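Local coordinates for protein Cas13d (uncultured Ruminococcus sp, PDB 6IV9) that binds a CRISPR RNA as a Cas13d effector and, through two HEPN domains, probably directs both the maturation of that guide and the cleavage of target RNA, at residues A[185-190]-A[290-295]; A[747-752]-A[821-826]. The protein carries 2 engineered substitutions. One frame throughout, in Å; residues are numbered along the deposited sequence.

Interaction 1. Residues A[185-190]-A[290-295]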
loop_
_atom_site.group_PDB
_atom_site.type_symbol
_atom_site.label_atom_id
_atom_site.label_comp_id
_atom_site.label_asym_id
_atom_site.label_seq_id
_atom_site.Cartn_x
_atom_site.Cartn_y
_atom_site.Cartn_z
ATOM N N VAL A 185 3.819 2.314 -8.417
ATOM C CA VAL A 185 4.582 1.495 -7.441
ATOM C C VAL A 185 4.099 0.041 -7.480
ATOM O O VAL A 185 4.900 -0.826 -7.630
ATOM C CB VAL A 185 4.374 2.057 -6.026
ATOM C CG1 VAL A 185 4.822 1.071 -4.974
ATOM C CG2 VAL A 185 5.026 3.406 -5.829
ATOM N N TYR A 186 2.800 -0.177 -7.349
ATOM C CA TYR A 186 2.259 -1.559 -7.294
ATOM C C TYR A 186 2.425 -2.339 -8.598
ATOM O O TYR A 186 2.747 -3.482 -8.522
ATOM C CB TYR A 186 0.920 -1.612 -6.560
ATOM C CG TYR A 186 1.156 -1.309 -5.113
ATOM C CD1 TYR A 186 1.773 -2.230 -4.293
ATOM C CD2 TYR A 186 0.908 -0.056 -4.610
ATOM C CE1 TYR A 186 2.063 -1.935 -2.980
ATOM C CE2 TYR A 186 1.169 0.250 -3.292
ATOM C CZ TYR A 186 1.757 -0.688 -2.476
ATOM O OH TYR A 186 2.053 -0.373 -1.194
ATOM N N VAL A 187 2.175 -1.731 -9.749
ATOM C CA VAL A 187 2.386 -2.499 -11.008
ATOM C C VAL A 187 3.871 -2.835 -11.155
ATOM O O VAL A 187 4.180 -3.888 -11.636
ATOM C CB VAL A 187 1.803 -1.837 -12.264
ATOM C CG1 VAL A 187 0.300 -1.712 -12.168
ATOM C CG2 VAL A 187 2.452 -0.518 -12.577
ATOM N N THR A 188 4.743 -1.926 -10.755
ATOM C CA THR A 188 6.182 -2.229 -10.873
ATOM C C THR A 188 6.497 -3.444 -9.998
ATOM O O THR A 188 7.154 -4.336 -10.456
ATOM C CB THR A 188 7.038 -1.020 -10.486
ATOM O OG1 THR A 188 6.828 0.009 -11.437
ATOM C CG2 THR A 188 8.510 -1.357 -10.433
ATOM N N ASN A 189 5.995 -3.457 -8.776
ATOM C CA ASN A 189 6.251 -4.593 -7.864
ATOM C C ASN A 189 5.631 -5.883 -8.413
ATOM O O ASN A 189 6.268 -6.897 -8.337
ATOM C CB ASN A 189 5.721 -4.302 -6.465
ATOM C CG ASN A 189 6.525 -3.243 -5.755
ATOM O OD1 ASN A 189 7.553 -2.841 -6.234
ATOM N ND2 ASN A 189 6.055 -2.799 -4.614
ATOM N N ILE A 190 4.399 -5.822 -8.898
ATOM C CA ILE A 190 3.716 -7.047 -9.404
ATOM C C ILE A 190 4.469 -7.614 -10.614
ATOM O O ILE A 190 4.691 -8.789 -10.668
ATOM C CB ILE A 190 2.248 -6.749 -9.751
ATOM C CG1 ILE A 190 1.444 -6.337 -8.519
ATOM C CG2 ILE A 190 1.646 -7.934 -10.476
ATOM C CD1 ILE A 190 0.065 -5.833 -8.823
ATOM N N CYS A 290 0.285 2.485 -19.059
ATOM C CA CYS A 290 -0.384 3.780 -18.840
ATOM C C CYS A 290 0.367 4.658 -17.846
ATOM O O CYS A 290 0.127 5.830 -17.867
ATOM C CB CYS A 290 -1.775 3.559 -18.285
ATOM S SG CYS A 290 -2.886 2.823 -19.499
ATOM N N VAL A 291 1.175 4.073 -16.972
ATOM C CA VAL A 291 1.886 4.889 -15.952
ATOM C C VAL A 291 3.388 4.967 -16.232
ATOM O O VAL A 291 4.054 5.660 -15.499
ATOM C CB VAL A 291 1.586 4.363 -14.542
ATOM C CG1 VAL A 291 0.132 4.558 -14.183
ATOM C CG2 VAL A 291 1.957 2.907 -14.423
ATOM N N PHE A 292 3.869 4.259 -17.245
ATOM C CA PHE A 292 5.294 4.300 -17.648
ATOM C C PHE A 292 5.382 4.493 -19.164
ATOM O O PHE A 292 4.505 4.071 -19.862
ATOM C CB PHE A 292 6.039 3.058 -17.174
ATOM C CG PHE A 292 6.281 3.054 -15.692
ATOM C CD1 PHE A 292 7.176 3.933 -15.119
ATOM C CD2 PHE A 292 5.587 2.197 -14.875
ATOM C CE1 PHE A 292 7.388 3.935 -13.755
ATOM C CE2 PHE A 292 5.793 2.206 -13.513
ATOM C CZ PHE A 292 6.689 3.074 -12.959
ATOM N N HIS A 293 6.445 5.121 -19.634
ATOM C CA HIS A 293 6.563 5.363 -21.090
ATOM C C HIS A 293 7.339 4.233 -21.762
ATOM O O HIS A 293 8.151 3.587 -21.119
ATOM C CB HIS A 293 7.118 6.762 -21.364
ATOM C CG HIS A 293 6.247 7.835 -20.814
ATOM N ND1 HIS A 293 5.846 7.853 -19.508
ATOM C CD2 HIS A 293 5.651 8.885 -21.398
ATOM C CE1 HIS A 293 5.073 8.886 -19.299
ATOM N NE2 HIS A 293 4.937 9.533 -20.443
ATOM N N ASP A 294 7.089 4.049 -23.048
ATOM C CA ASP A 294 7.804 3.025 -23.843
ATOM C C ASP A 294 9.155 3.589 -24.294
ATOM O O ASP A 294 9.480 4.705 -23.934
ATOM C CB ASP A 294 6.963 2.544 -25.020
ATOM C CG ASP A 294 6.639 3.620 -26.033
ATOM O OD1 ASP A 294 7.362 4.615 -26.101
ATOM O OD2 ASP A 294 5.656 3.444 -26.736
ATOM N N LYS A 295 9.851 2.844 -25.156
ATOM C CA LYS A 295 11.197 3.209 -25.661
ATOM C C LYS A 295 11.142 4.554 -26.386
ATOM O O LYS A 295 12.108 5.297 -26.311
ATOM C CB LYS A 295 11.694 2.127 -26.622
ATOM C CG LYS A 295 12.915 2.489 -27.463
ATOM C CD LYS A 295 12.943 1.810 -28.829
ATOM C CE LYS A 295 14.081 2.256 -29.725
ATOM N NZ LYS A 295 14.868 1.112 -30.243
#
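V187 and T188 on helix 168-197 meet V291 and F292 where helix 267-291 runs out, just ahead of H293, which matches by spacing the histidine of a HEPN R-X4-H motif whose first position is alanine in this construct. The valines touch methyl to methyl: CG2 of V187 lies 3.9 Å from CG2 of V291, the two side chains crossing at a slant. The same V187 CG2 also reaches the rim of the F292 ring, near its plane, at 4.4 Å from CE2. One methyl therefore serves two neighbours on the opposite segment, and I287 of helix 267-291 packs on V187 as well.

The T188 and F292 side chains cross at about a right angle. The T188 hydroxyl is turned back along its own helix, with OG1 beside the backbone N (chi1 -66°), where it is hydrogen-bonded to A184 O one turn earlier. The polar end is thus satisfied inside helix 168-197, and what it offers F292 is a close van der Waals contact. F292 is the first residue to leave helical backbone angles; its CB points toward helix 168-197, and the chain turns off into a loop. There H293 N is hydrogen-bonded to E753 OE1. T188 OG1 approaches the ring obliquely, 3.2 Å from F292 CE2 and 3.4 Å from F292 CZ.

Interaction 2. Residues A[747-752]-A[821-826]. Engineered in segment 821-826: A823 (natural residue Arg).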
loop_
_atom_site.group_PDB
_atom_site.type_symbol
_atom_site.label_atom_id
_atom_site.label_comp_id
_atom_site.label_asym_id
_atom_site.label_seq_id
_atom_site.Cartn_x
_atom_site.Cartn_y
_atom_site.Cartn_z
ATOM N N ILE A 747 8.482 5.959 -7.744
ATOM C CA ILE A 747 7.623 7.173 -7.857
ATOM C C ILE A 747 8.443 8.263 -8.556
ATOM O O ILE A 747 7.924 8.924 -9.419
ATOM C CB ILE A 747 7.164 7.629 -6.462
ATOM C CG1 ILE A 747 6.199 6.632 -5.823
ATOM C CG2 ILE A 747 6.596 9.029 -6.511
ATOM C CD1 ILE A 747 5.910 6.915 -4.384
ATOM N N ALA A 748 9.713 8.381 -8.197
ATOM C CA ALA A 748 10.552 9.428 -8.806
ATOM C C ALA A 748 10.648 9.223 -10.326
ATOM O O ALA A 748 10.527 10.193 -11.050
ATOM C CB ALA A 748 11.901 9.417 -8.149
ATOM N N ILE A 749 10.854 7.990 -10.782
ATOM C CA ILE A 749 10.949 7.696 -12.241
ATOM C C ILE A 749 9.607 7.983 -12.919
ATOM O O ILE A 749 9.589 8.611 -13.954
ATOM C CB ILE A 749 11.355 6.230 -12.472
ATOM C CG1 ILE A 749 12.800 5.969 -12.059
ATOM C CG2 ILE A 749 11.096 5.828 -13.908
ATOM C CD1 ILE A 749 13.799 6.766 -12.814
ATOM N N HIS A 750 8.523 7.538 -12.309
ATOM C CA HIS A 750 7.184 7.760 -12.899
ATOM C C HIS A 750 6.944 9.265 -13.068
ATOM O O HIS A 750 6.506 9.665 -14.113
ATOM C CB HIS A 750 6.132 7.169 -11.964
ATOM C CG HIS A 750 4.771 7.717 -12.190
ATOM N ND1 HIS A 750 3.974 7.273 -13.183
ATOM C CD2 HIS A 750 4.087 8.693 -11.575
ATOM C CE1 HIS A 750 2.855 7.931 -13.167
ATOM N NE2 HIS A 750 2.899 8.800 -12.201
ATOM N N CYS A 751 7.251 10.046 -12.044
ATOM C CA CYS A 751 7.057 11.517 -12.077
ATOM C C CYS A 751 7.961 12.196 -13.107
ATOM O O CYS A 751 7.501 13.125 -13.737
ATOM C CB CYS A 751 7.270 12.094 -10.698
ATOM S SG CYS A 751 5.940 11.591 -9.589
ATOM N N LEU A 752 9.208 11.753 -13.209
ATOM C CA LEU A 752 10.146 12.344 -14.191
ATOM C C LEU A 752 9.611 12.103 -15.603
ATOM O O LEU A 752 9.581 13.028 -16.362
ATOM C CB LEU A 752 11.512 11.685 -14.019
ATOM C CG LEU A 752 12.538 12.007 -15.100
ATOM C CD1 LEU A 752 12.801 13.491 -15.185
ATOM C CD2 LEU A 752 13.831 11.257 -14.868
ATOM N N LYS A 821 21.214 3.342 -16.078
ATOM C CA LYS A 821 21.358 2.092 -15.295
ATOM C C LYS A 821 20.535 2.193 -14.013
ATOM O O LYS A 821 19.916 1.226 -13.646
ATOM C CB LYS A 821 22.822 1.806 -14.963
ATOM C CG LYS A 821 23.677 1.460 -16.169
ATOM C CD LYS A 821 24.985 0.793 -15.828
ATOM C CE LYS A 821 25.727 0.291 -17.046
ATOM N NZ LYS A 821 26.925 -0.489 -16.664
ATOM N N TYR A 822 20.569 3.354 -13.377
ATOM C CA TYR A 822 19.817 3.584 -12.122
ATOM C C TYR A 822 18.321 3.399 -12.385
ATOM O O TYR A 822 17.675 2.686 -11.670
ATOM C CB TYR A 822 20.063 5.029 -11.709
ATOM C CG TYR A 822 19.659 5.447 -10.324
ATOM C CD1 TYR A 822 19.824 4.626 -9.232
ATOM C CD2 TYR A 822 19.161 6.712 -10.109
ATOM C CE1 TYR A 822 19.464 5.045 -7.963
ATOM C CE2 TYR A 822 18.804 7.151 -8.853
ATOM C CZ TYR A 822 18.964 6.318 -7.769
ATOM O OH TYR A 822 18.620 6.761 -6.539
ATOM N N ALA A 823 17.824 3.995 -13.456
ATOM C CA ALA A 823 16.389 3.890 -13.784
ATOM C C ALA A 823 16.024 2.425 -14.016
ATOM O O ALA A 823 14.982 2.016 -13.564
ATOM C CB ALA A 823 16.079 4.727 -14.990
ATOM N N ASN A 824 16.870 1.690 -14.725
ATOM C CA ASN A 824 16.612 0.257 -14.997
ATOM C C ASN A 824 16.631 -0.544 -13.691
ATOM O O ASN A 824 15.787 -1.378 -13.515
ATOM C CB ASN A 824 17.605 -0.286 -16.021
ATOM C CG ASN A 824 17.398 0.305 -17.396
ATOM O OD1 ASN A 824 16.327 0.791 -17.712
ATOM N ND2 ASN A 824 18.423 0.276 -18.222
ATOM N N CYS A 825 17.596 -0.279 -12.828
ATOM C CA CYS A 825 17.704 -1.011 -11.550
ATOM C C CYS A 825 16.470 -0.723 -10.693
ATOM O O CYS A 825 16.003 -1.612 -10.047
ATOM C CB CYS A 825 18.953 -0.584 -10.798
ATOM S SG CYS A 825 20.491 -1.203 -11.525
ATOM N N ILE A 826 16.013 0.522 -10.682
ATOM C CA ILE A 826 14.814 0.889 -9.882
ATOM C C ILE A 826 13.595 0.140 -10.418
ATOM O O ILE A 826 12.931 -0.499 -9.659
ATOM C CB ILE A 826 14.619 2.414 -9.940
ATOM C CG1 ILE A 826 15.737 3.141 -9.188
ATOM C CG2 ILE A 826 13.240 2.807 -9.452
ATOM C CD1 ILE A 826 15.847 4.602 -9.496
#
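The helical bond from I826 N to Y822 O, 2.9 Å long, belongs to the turn of helix 816-827 that faces I749 on helix 713-760. No hydrogen bond passes between the two segments; aliphatic carbon does the joining. I749 is the side chain that meets both A823 and I826, and two carbons of its longer arm, CG1 and CD1, make the contacts. Its CG1 stands beside the backbone N (chi1 -70°), and a second bend (chi2 -61°) folds CD1 round instead of letting the arm run straight out. The terminal methyl consequently lands on A823, with CD1 3.8 Å from A823 CB and 4.0 Å from A823 CA. That closeness to the backbone matches the pair's short CA-CA separation of 6.8 Å.

Halfway along the same arm, I749 CG1 lies 4.1 Å from I826 CG2. I826 is divided between two jobs: CG2 meets I749, while its CD1 sits over the centre of the Y822 ring, 3.7 Å above the plane, within its own helix. At its far end the Y822 hydroxyl is hydrogen-bonded to N894 OD1, and F897 closes on I749 from a loop. On another side of helix 713-760, I747 packs on a phosphate of the bound RNA, so this buried seam runs close to the guide. A823 is an engineered residue; the natural arginine would be the first position of an R-X4-H motif. By sequence, this apolar helix pair includes part of one of the two HEPN nuclease motifs of Cas13d, on an all-helical HEPN framework.

Interactions 1 and 2 lie with centres 10 Å apart and are joined through helix 713-760. Both are buried and small, without a hydrogen bond across either pair of segments; 185-190 with 290-295 mixes aliphatic, aromatic and hydroxyl groups, whereas 747-752 with 821-826 is purely aliphatic. One catches a helix end running into a loop, the other two continuous helices. They touch directly: V291 O and H750 ND1, 2.8 Å apart, probably form a hydrogen bond, and V185 CG2 packs on I747 CG1. By sequence each lies at or beside a position of an R-X4-H motif, which is consistent with the two HEPN motifs being brought together into one composite nuclease site.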